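Local coordinates for probable chaperone (PDB 4JMF), which probably acts as a type III secretion chaperone of the CesT family, binding a partner effector protein ahead of its export, at residues P71-I75 and L87-Q91; P34-H38 and M49-L53. One frame throughout, in Å; residues are numbered along the deposited sequence.

Contact 1: P71-I75 and L87-Q91; sequences PCKPI and LWNRQ
A chi1 of 62° sets CG of Trp88 between its own backbone N and carbonyl carbon, and a chi1 of -55° in Ile75 turns CG2 anti to the backbone N, where it reaches Trp88 NE1 at 3.7 Å. Beside it, Ile75 CB lies over one face of the indole, 3.8 Å from the centroid of the five-membered ring, an off-centre CH-pi contact. The second subunit also meets this indole: its Asn65 O bonds to Trp88 NE1 and its Phe67 ring packs edge-to-face. Ile75 and Trp88 form an antiparallel hydrogen-bonded pair, Ile75 N giving to Trp88 O at 2.7 Å and Trp88 N to Ile75 O at 2.8 Å. Ile75 thus begins strand 75-78, the end strand of this chain's antiparallel sheet, while irregular 71-74 is held by a side chain and a water instead of a backbone ladder. Asn89 ND2 donates to Cys72 O over 2.8 Å in a nearly straight bond (160°); Asn89 OD1 is held by Gln104, which fixes both ends of the amide. The water accepts from Arg90 N and donates to Pro71 O. Cys72 SG rests 3.4 Å from CD of Gln91, whose chain bends so that NE2 bonds to Arg90 O. Pro74 CB meets Leu87 CG at 3.9 Å. Helix 98-114 packs on Cys72, Pro74 and Gln91, and strand 46-53 flanks strand 85-92, with backbone bonding between Gln91 and Leu47.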
ATOM      1  N   PRO B  71       0.162   7.336  -1.371  1.00 22.35           N
ATOM      2  CA  PRO B  71       0.529   5.972  -0.955  1.00 20.79           C
ATOM      3  C   PRO B  71      -0.021   5.557   0.416  1.00 20.65           C
ATOM      4  O   PRO B  71      -0.055   4.346   0.700  1.00 22.13           O
ATOM      5  CB  PRO B  71       2.065   6.018  -0.901  1.00 24.18           C
ATOM      6  CG  PRO B  71       2.440   7.166  -1.808  1.00 25.07           C
ATOM      7  CD  PRO B  71       1.349   8.181  -1.597  1.00 21.12           C
ATOM      8  N   CYS B  72      -0.455   6.512   1.241  1.00 16.15           N
ATOM      9  CA  CYS B  72      -1.019   6.159   2.544  1.00 19.27           C
ATOM     10  C   CYS B  72      -2.512   5.854   2.481  1.00 17.47           C
ATOM     11  O   CYS B  72      -3.135   5.580   3.518  1.00 15.76           O
ATOM     12  CB  CYS B  72      -0.768   7.272   3.568  1.00 17.53           C
ATOM     13  SG  CYS B  72       0.985   7.495   3.967  1.00 21.51           S
ATOM     14  N   LYS B  73      -3.101   5.931   1.288  1.00 17.86           N
ATOM     15  CA  LYS B  73      -4.521   5.558   1.152  1.00 17.54           C
ATOM     16  C   LYS B  73      -4.603   4.103   1.577  1.00 19.50           C
ATOM     17  O   LYS B  73      -3.840   3.268   1.079  1.00 16.28           O
ATOM     18  CB  LYS B  73      -5.010   5.696  -0.286  1.00 20.53           C
ATOM     19  CG  LYS B  73      -6.448   5.203  -0.475  1.00 20.79           C
ATOM     20  CD  LYS B  73      -6.832   5.166  -1.940  1.00 18.44           C
ATOM     21  CE  LYS B  73      -8.287   4.704  -2.096  1.00 19.25           C
ATOM     22  NZ  LYS B  73      -8.723   4.693  -3.523  1.00 20.32           N
ATOM     23  N   PRO B  74      -5.479   3.798   2.543  1.00 17.05           N
ATOM     24  CA  PRO B  74      -5.447   2.438   3.087  1.00 18.95           C
ATOM     25  C   PRO B  74      -6.135   1.415   2.191  1.00 20.45           C
ATOM     26  O   PRO B  74      -6.873   1.756   1.260  1.00 18.48           O
ATOM     27  CB  PRO B  74      -6.198   2.571   4.419  1.00 15.30           C
ATOM     28  CG  PRO B  74      -7.105   3.739   4.211  1.00 18.47           C
ATOM     29  CD  PRO B  74      -6.445   4.663   3.238  1.00 16.23           C
ATOM     30  N   ILE B  75      -5.879   0.149   2.502  1.00 22.10           N
ATOM     31  CA  ILE B  75      -6.356  -0.973   1.722  1.00 18.81           C
ATOM     32  C   ILE B  75      -7.297  -1.753   2.635  1.00 21.47           C
ATOM     33  O   ILE B  75      -7.071  -1.800   3.841  1.00 21.41           O
ATOM     34  CB  ILE B  75      -5.162  -1.873   1.356  1.00 19.78           C
ATOM     35  CG1 ILE B  75      -4.086  -1.061   0.647  1.00 23.51           C
ATOM     36  CG2 ILE B  75      -5.592  -3.081   0.525  1.00 19.20           C
ATOM     37  CD1 ILE B  75      -4.589  -0.341  -0.537  1.00 28.11           C
ATOM     38  N   LEU B  87      -8.573  -2.785   7.725  1.00 18.72           N
ATOM     39  CA  LEU B  87      -8.232  -1.633   6.888  1.00 19.71           C
ATOM     40  C   LEU B  87      -6.808  -1.232   7.293  1.00 16.95           C
ATOM     41  O   LEU B  87      -6.543  -1.047   8.473  1.00 15.25           O
ATOM     42  CB  LEU B  87      -9.207  -0.491   7.184  1.00 16.77           C
ATOM     43  CG  LEU B  87      -9.114   0.801   6.391  1.00 18.94           C
ATOM     44  CD1 LEU B  87      -9.571   0.530   4.982  1.00 15.77           C
ATOM     45  CD2 LEU B  87      -9.977   1.885   7.033  1.00 21.16           C
ATOM     46  N   TRP B  88      -5.888  -1.119   6.336  1.00 15.58           N
ATOM     47  CA  TRP B  88      -4.477  -0.971   6.690  1.00 15.23           C
ATOM     48  C   TRP B  88      -3.710  -0.129   5.703  1.00 19.41           C
ATOM     49  O   TRP B  88      -4.075  -0.028   4.522  1.00 16.63           O
ATOM     50  CB  TRP B  88      -3.795  -2.340   6.779  1.00 14.61           C
ATOM     51  CG  TRP B  88      -3.796  -3.098   5.475  1.00 16.60           C
ATOM     52  CD1 TRP B  88      -4.807  -3.881   4.983  1.00 18.85           C
ATOM     53  CD2 TRP B  88      -2.745  -3.144   4.496  1.00 19.14           C
ATOM     54  NE1 TRP B  88      -4.445  -4.422   3.769  1.00 19.26           N
ATOM     55  CE2 TRP B  88      -3.187  -3.979   3.444  1.00 18.89           C
ATOM     56  CE3 TRP B  88      -1.471  -2.562   4.407  1.00 16.52           C
ATOM     57  CZ2 TRP B  88      -2.401  -4.248   2.317  1.00 16.51           C
ATOM     58  CZ3 TRP B  88      -0.686  -2.833   3.284  1.00 21.72           C
ATOM     59  CH2 TRP B  88      -1.157  -3.673   2.254  1.00 21.75           C
ATOM     60  N   ASN B  89      -2.625   0.471   6.186  1.00 15.53           N
ATOM     61  CA  ASN B  89      -1.653   1.056   5.269  1.00 14.86           C
ATOM     62  C   ASN B  89      -0.244   0.817   5.786  1.00 15.35           C
ATOM     63  O   ASN B  89      -0.072   0.276   6.882  1.00 15.68           O
ATOM     64  CB  ASN B  89      -1.961   2.526   4.958  1.00 14.36           C
ATOM     65  CG  ASN B  89      -1.946   3.413   6.191  1.00 16.21           C
ATOM     66  OD1 ASN B  89      -1.409   3.044   7.247  1.00 15.94           O
ATOM     67  ND2 ASN B  89      -2.525   4.605   6.057  1.00 16.64           N
ATOM     68  N   ARG B  90       0.766   1.159   4.994  1.00 16.05           N
ATOM     69  CA  ARG B  90       2.142   0.865   5.391  1.00 16.03           C
ATOM     70  C   ARG B  90       3.115   1.855   4.777  1.00 19.26           C
ATOM     71  O   ARG B  90       2.944   2.267   3.624  1.00 17.20           O
ATOM     72  CB  ARG B  90       2.534  -0.554   4.977  1.00 19.35           C
ATOM     73  CG  ARG B  90       3.994  -0.882   5.277  1.00 20.66           C
ATOM     74  CD  ARG B  90       4.190  -2.367   5.463  1.00 22.73           C
ATOM     75  NE  ARG B  90       3.740  -3.059   4.296  1.00 26.59           N
ATOM     76  CZ  ARG B  90       3.296  -4.309   4.258  1.00 27.09           C
ATOM     77  NH1 ARG B  90       3.239  -5.090   5.347  1.00 20.16           N
ATOM     78  NH2 ARG B  90       2.910  -4.761   3.088  1.00 18.23           N
ATOM     79  N   GLN B  91       4.125   2.248   5.552  1.00 16.05           N
ATOM     80  CA  GLN B  91       5.142   3.157   5.052  1.00 17.75           C
ATOM     81  C   GLN B  91       6.503   2.673   5.491  1.00 15.82           C
ATOM     82  O   GLN B  91       6.633   2.075   6.555  1.00 18.33           O
ATOM     83  CB  GLN B  91       4.895   4.581   5.560  1.00 21.07           C
ATOM     84  CG  GLN B  91       3.674   5.264   4.940  1.00 22.36           C
ATOM     85  CD  GLN B  91       3.950   5.821   3.544  1.00 25.58           C
ATOM     86  OE1 GLN B  91       4.359   6.981   3.389  1.00 26.72           O
ATOM     87  NE2 GLN B  91       3.724   4.997   2.523  1.00 19.94           N
TER
HETATM   88  O   HOH W   1      -0.120   1.806   2.242  1.00 23.34           O

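Contact 2: P34-H38 and M49-L53; sequences PHLCH and MFTRL
His38, Phe50 and Thr51 bury the most surface here, and the first two meet side chain to side chain. His38 CB stands over one face of the Phe50 ring, 3.9 Å from the centroid and 20° off the normal, a CH-pi contact. The imidazole comes in obliquely, its plane turned 37° from that of the phenyl ring, so that His38 CD2 approaches Phe50 CE1 to 3.6 Å. A chi1 of 59° folds the phenyl ring back over its own main chain, toward His38. The main chains of the same two residues exchange bonds, His38 N to Phe50 O at 2.8 Å and Phe50 N to His38 O at 2.9 Å, the signature of an antiparallel hydrogen-bonded pair. Strands 35-41 and 46-53 form a beta hairpin within the antiparallel sheet of this CesT-family chaperone fold. Further along, the strands splay, Leu36 O and Arg52 N standing 4.3 Å apart, and Thr51 spans the gap with its side chain: OG1 donates to Leu36 O at 2.7 Å, approaching from above the carbonyl plane. That carbonyl is gripped a second time by a water, which also accepts from Arg52 N and lies 2.8 Å from His38 NE2. A further water donates to Thr51 OG1 and sits at the edge of the His35 ring, in its plane, beside ND1; His35 NE2 is hydrogen-bonded to Glu113 OE2. His38 ND1 bonds to Ser29 OG in the neighbouring strand 28-32, and apolar side chains of the chain of another protein pack on Leu36, His38 and Phe50.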
ATOM      1  N   PRO B  34     -13.852   6.860  17.590  1.00 25.45           N
ATOM      2  CA  PRO B  34     -14.412   5.508  17.709  1.00 28.00           C
ATOM      3  C   PRO B  34     -13.519   4.413  17.107  1.00 25.92           C
ATOM      4  O   PRO B  34     -13.844   3.218  17.198  1.00 27.83           O
ATOM      5  CB  PRO B  34     -15.735   5.616  16.954  1.00 23.50           C
ATOM      6  CG  PRO B  34     -15.528   6.731  15.967  1.00 23.45           C
ATOM      7  CD  PRO B  34     -14.500   7.663  16.536  1.00 23.75           C
ATOM      8  N   HIS B  35     -12.388   4.807  16.535  1.00 25.10           N
ATOM      9  CA  HIS B  35     -11.509   3.849  15.860  1.00 25.25           C
ATOM     10  C   HIS B  35     -10.324   3.356  16.697  1.00 25.20           C
ATOM     11  O   HIS B  35      -9.451   4.140  17.094  1.00 23.35           O
ATOM     12  CB  HIS B  35     -11.009   4.475  14.565  1.00 24.83           C
ATOM     13  CG  HIS B  35     -12.107   5.053  13.730  1.00 27.92           C
ATOM     14  ND1 HIS B  35     -13.055   4.270  13.102  1.00 23.66           N
ATOM     15  CD2 HIS B  35     -12.420   6.339  13.435  1.00 24.81           C
ATOM     16  CE1 HIS B  35     -13.901   5.050  12.451  1.00 26.31           C
ATOM     17  NE2 HIS B  35     -13.537   6.308  12.638  1.00 28.84           N
ATOM     18  N   LEU B  36     -10.289   2.051  16.956  1.00 22.69           N
ATOM     19  CA  LEU B  36      -9.129   1.438  17.594  1.00 21.13           C
ATOM     20  C   LEU B  36      -8.124   1.080  16.493  1.00 23.62           C
ATOM     21  O   LEU B  36      -8.440   0.280  15.600  1.00 22.69           O
ATOM     22  CB  LEU B  36      -9.542   0.192  18.383  1.00 17.06           C
ATOM     23  CG  LEU B  36      -8.453  -0.601  19.115  1.00 23.03           C
ATOM     24  CD1 LEU B  36      -7.833   0.218  20.246  1.00 21.05           C
ATOM     25  CD2 LEU B  36      -8.991  -1.905  19.647  1.00 19.11           C
ATOM     26  N   CYS B  37      -6.937   1.697  16.545  1.00 19.45           N
ATOM     27  CA  CYS B  37      -5.900   1.509  15.539  1.00 20.10           C
ATOM     28  C   CYS B  37      -4.654   0.870  16.144  1.00 21.58           C
ATOM     29  O   CYS B  37      -4.296   1.157  17.288  1.00 24.95           O
ATOM     30  CB  CYS B  37      -5.520   2.855  14.926  1.00 18.67           C
ATOM     31  SG  CYS B  37      -6.910   3.788  14.269  1.00 23.52           S
ATOM     32  N   HIS B  38      -3.994   0.017  15.367  1.00 17.87           N
ATOM     33  CA  HIS B  38      -2.798  -0.693  15.823  1.00 21.31           C
ATOM     34  C   HIS B  38      -1.599  -0.346  14.934  1.00 20.91           C
ATOM     35  O   HIS B  38      -1.774  -0.087  13.740  1.00 18.58           O
ATOM     36  CB  HIS B  38      -3.030  -2.210  15.785  1.00 17.33           C
ATOM     37  CG  HIS B  38      -4.368  -2.627  16.308  1.00 21.34           C
ATOM     38  ND1 HIS B  38      -4.613  -2.829  17.651  1.00 19.93           N
ATOM     39  CD2 HIS B  38      -5.538  -2.871  15.670  1.00 20.15           C
ATOM     40  CE1 HIS B  38      -5.878  -3.180  17.816  1.00 22.41           C
ATOM     41  NE2 HIS B  38      -6.461  -3.215  16.631  1.00 24.23           N
ATOM     42  N   MET B  49       0.037   0.303   9.869  1.00 14.00           N
ATOM     43  CA  MET B  49      -1.057   0.786  10.709  1.00 15.34           C
ATOM     44  C   MET B  49      -2.346   0.139  10.242  1.00 17.05           C
ATOM     45  O   MET B  49      -2.597   0.044   9.036  1.00 16.35           O
ATOM     46  CB  MET B  49      -1.215   2.306  10.596  1.00 13.29           C
ATOM     47  CG  MET B  49       0.015   3.108  10.977  1.00 14.01           C
ATOM     48  SD  MET B  49      -0.429   4.842  11.087  1.00 17.45           S
ATOM     49  CE  MET B  49       1.141   5.593  11.509  1.00 15.33           C
ATOM     50  N   PHE B  50      -3.188  -0.286  11.177  1.00 17.19           N
ATOM     51  CA  PHE B  50      -4.445  -0.896  10.748  1.00 18.62           C
ATOM     52  C   PHE B  50      -5.533  -0.803  11.792  1.00 20.57           C
ATOM     53  O   PHE B  50      -5.260  -0.576  12.972  1.00 19.10           O
ATOM     54  CB  PHE B  50      -4.231  -2.362  10.322  1.00 17.73           C
ATOM     55  CG  PHE B  50      -3.669  -3.242  11.410  1.00 21.14           C
ATOM     56  CD1 PHE B  50      -4.499  -4.077  12.144  1.00 18.58           C
ATOM     57  CD2 PHE B  50      -2.304  -3.256  11.680  1.00 19.82           C
ATOM     58  CE1 PHE B  50      -3.972  -4.902  13.145  1.00 21.53           C
ATOM     59  CE2 PHE B  50      -1.770  -4.076  12.677  1.00 16.95           C
ATOM     60  CZ  PHE B  50      -2.605  -4.897  13.406  1.00 23.92           C
ATOM     61  N   THR B  51      -6.773  -0.988  11.343  1.00 19.16           N
ATOM     62  CA  THR B  51      -7.901  -0.988  12.251  1.00 18.80           C
ATOM     63  C   THR B  51      -8.843  -2.124  11.831  1.00 22.41           C
ATOM     64  O   THR B  51      -9.053  -2.366  10.631  1.00 18.28           O
ATOM     65  CB  THR B  51      -8.594   0.402  12.251  1.00 18.31           C
ATOM     66  OG1 THR B  51      -9.670   0.437  13.193  1.00 20.13           O
ATOM     67  CG2 THR B  51      -9.103   0.764  10.869  1.00 18.36           C
ATOM     68  N   ARG B  52      -9.369  -2.847  12.813  1.00 21.83           N
ATOM     69  CA  ARG B  52     -10.270  -3.964  12.534  1.00 21.85           C
ATOM     70  C   ARG B  52     -11.682  -3.432  12.351  1.00 23.79           C
ATOM     71  O   ARG B  52     -12.200  -2.712  13.210  1.00 25.83           O
ATOM     72  CB  ARG B  52     -10.226  -4.976  13.683  1.00 23.74           C
ATOM     73  CG  ARG B  52     -11.156  -6.173  13.541  1.00 25.83           C
ATOM     74  CD  ARG B  52     -12.371  -6.053  14.453  1.00 24.20           C
ATOM     75  NE  ARG B  52     -13.211  -7.255  14.434  1.00 30.02           N
ATOM     76  CZ  ARG B  52     -14.356  -7.378  15.106  1.00 30.71           C
ATOM     77  NH1 ARG B  52     -14.809  -6.371  15.849  1.00 27.15           N
ATOM     78  NH2 ARG B  52     -15.056  -8.499  15.023  1.00 27.89           N
ATOM     79  N   LEU B  53     -12.288  -3.744  11.215  1.00 26.41           N
ATOM     80  CA  LEU B  53     -13.666  -3.342  10.963  1.00 26.90           C
ATOM     81  C   LEU B  53     -14.579  -4.534  11.223  1.00 30.76           C
ATOM     82  O   LEU B  53     -14.111  -5.632  11.562  1.00 27.36           O
ATOM     83  CB  LEU B  53     -13.823  -2.875   9.516  1.00 28.88           C
ATOM     84  CG  LEU B  53     -12.871  -1.762   9.069  1.00 31.43           C
ATOM     85  CD1 LEU B  53     -13.077  -1.447   7.601  1.00 30.22           C
ATOM     86  CD2 LEU B  53     -13.051  -0.498   9.911  1.00 29.52           C
TER
HETATM   87  O   HOH W   2     -12.415   1.170  13.458  1.00 30.28           O
HETATM   88  O   HOH W   3      -8.869  -2.373  15.524  1.00 20.49           O

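Followed from the N terminus, the chain first closes contact 2, where 49-53 turns back on 34-38 across ten intervening residues and completes a hairpin. It then passes through a long loop to strand 75-78, outermost within this chain, and returns, closing contact 1 between 71-75 and 87-91 across eleven residues. The two loops lie in series, neither nesting nor crossing. Strand 85-92 inserts between 46-53 and 75-78, so the contacts become neighbours in the sheet although they are separate in sequence. Their centres are 12 Å apart, and probable hydrogen bonds from Thr51 N to Leu87 O and from Asn89 N to Met49 O, both 2.9 Å, join them.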